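Local coordinates for protein PLP-Dependent L-Arginine Hydroxylase MppP (Streptomyces wadayamensis, PDB 6C9B) that uses pyridoxal 5'-phosphate and oxygen to oxidise L-arginine, giving 4-hydroxy-2-ketoarginine together with 2-ketoarginine, at residues B[105-110]-B[147-152]. Numbering follows the deposited sequence.
Sequences VDRVAL and LSSVGC
Two neighbouring parallel strands of the large seven-stranded sheet, in the aminotransferase-like domain, begin side by side here. Segment 105-110 runs into strand 107-112. Segment 147-152 leaves helix 144-149 and turns into strand 152-156. Two backbone bonds join them. G151 N donates to R107 O and A109 N to C152 O, each at 2.9 Å. The side chain of R107 ties S149 to the strand. Its chain bends at chi2 (-148°) and chi3 (-46°) and lays the guanidinium side-on against S149. R107 NE donates to S149 O at 3.2 Å, from above the carbonyl plane. R107 NH1 donates to S149 OG at 3.1 Å. Both acceptors lie in the guanidinium plane, which helps to fix the rotation of the group; NH2 faces D128 in a long, weak ion pair. S149 OG is also hydrogen-bonded to L146 O, three residues earlier. V150 stands over the backbone of 107-109, with CB 3.5 Å from R107 O. V105 CG1 meets G151 CA at 3.7 Å. On the face of the sheet away from R107 and A109, V108 CG2 packs on C152 CB at 4.1 Å. Strand 128-133 borders 107-112 on its far side and receives R107, A109 and V150 on V130 and V132. V108 also touches F154 of strand 152-156, and L147 turns to helix 168-181.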
# COMPACT_ATOMS: atom_id res chain seq x y z
N VAL B 105 -9.92 20.58 -6.79
CA VAL B 105 -8.92 21.56 -6.39
C VAL B 105 -7.85 21.63 -7.48
O VAL B 105 -7.44 20.59 -8.01
CB VAL B 105 -8.31 21.15 -5.04
CG1 VAL B 105 -7.14 22.04 -4.66
CG2 VAL B 105 -9.40 21.17 -3.99
N ASP B 106 -7.38 22.83 -7.77
CA ASP B 106 -6.30 23.06 -8.72
C ASP B 106 -4.95 23.28 -8.05
O ASP B 106 -3.92 22.86 -8.59
CB ASP B 106 -6.62 24.28 -9.61
CG ASP B 106 -7.74 24.00 -10.60
OD1 ASP B 106 -7.81 22.87 -11.10
OD2 ASP B 106 -8.54 24.92 -10.86
N ARG B 107 -4.90 23.96 -6.89
CA ARG B 107 -3.65 24.38 -6.26
C ARG B 107 -3.68 24.09 -4.77
O ARG B 107 -4.74 24.20 -4.12
CB ARG B 107 -3.39 25.89 -6.50
CG ARG B 107 -3.62 26.35 -7.93
CD ARG B 107 -2.68 27.51 -8.33
NE ARG B 107 -2.62 28.56 -7.32
CZ ARG B 107 -1.59 29.38 -7.14
NH1 ARG B 107 -1.64 30.30 -6.19
NH2 ARG B 107 -0.50 29.27 -7.89
N VAL B 108 -2.52 23.72 -4.21
CA VAL B 108 -2.38 23.38 -2.80
C VAL B 108 -1.22 24.17 -2.22
O VAL B 108 -0.15 24.22 -2.82
CB VAL B 108 -2.12 21.86 -2.62
CG1 VAL B 108 -1.90 21.48 -1.18
CG2 VAL B 108 -3.25 21.07 -3.21
N ALA B 109 -1.45 24.83 -1.08
CA ALA B 109 -0.36 25.44 -0.33
C ALA B 109 0.25 24.36 0.55
O ALA B 109 -0.47 23.66 1.26
CB ALA B 109 -0.87 26.62 0.49
N LEU B 110 1.58 24.18 0.45
CA LEU B 110 2.27 23.09 1.11
C LEU B 110 3.49 23.60 1.85
O LEU B 110 4.26 24.40 1.32
CB LEU B 110 2.72 22.03 0.09
CG LEU B 110 3.52 20.85 0.61
CD1 LEU B 110 2.75 20.01 1.61
CD2 LEU B 110 3.90 19.99 -0.55
N LEU B 147 -5.05 32.30 0.28
CA LEU B 147 -6.14 31.40 0.61
C LEU B 147 -7.19 31.38 -0.49
O LEU B 147 -7.78 30.33 -0.75
CB LEU B 147 -6.77 31.80 1.95
CG LEU B 147 -5.88 31.44 3.15
CD1 LEU B 147 -6.35 32.14 4.41
CD2 LEU B 147 -5.84 29.94 3.34
N SER B 148 -7.40 32.50 -1.15
CA SER B 148 -8.36 32.56 -2.25
C SER B 148 -7.83 31.91 -3.52
O SER B 148 -8.60 31.70 -4.46
CB SER B 148 -8.75 34.01 -2.54
OG SER B 148 -7.73 34.68 -3.25
N SER B 149 -6.54 31.58 -3.57
CA SER B 149 -5.95 30.94 -4.74
C SER B 149 -5.70 29.45 -4.57
O SER B 149 -5.30 28.81 -5.55
CB SER B 149 -4.63 31.62 -5.10
OG SER B 149 -3.64 31.33 -4.13
N VAL B 150 -5.89 28.86 -3.39
CA VAL B 150 -5.67 27.43 -3.22
C VAL B 150 -6.93 26.79 -2.67
O VAL B 150 -7.76 27.44 -2.04
CB VAL B 150 -4.47 27.12 -2.30
CG1 VAL B 150 -3.19 27.72 -2.86
CG2 VAL B 150 -4.72 27.63 -0.88
N GLY B 151 -7.05 25.49 -2.90
CA GLY B 151 -8.19 24.74 -2.41
C GLY B 151 -7.89 23.94 -1.15
O GLY B 151 -8.80 23.36 -0.55
N CYS B 152 -6.61 23.89 -0.78
CA CYS B 152 -6.13 23.08 0.33
C CYS B 152 -4.84 23.69 0.83
O CYS B 152 -4.03 24.17 0.02
CB CYS B 152 -5.89 21.63 -0.10
SG CYS B 152 -5.24 20.56 1.16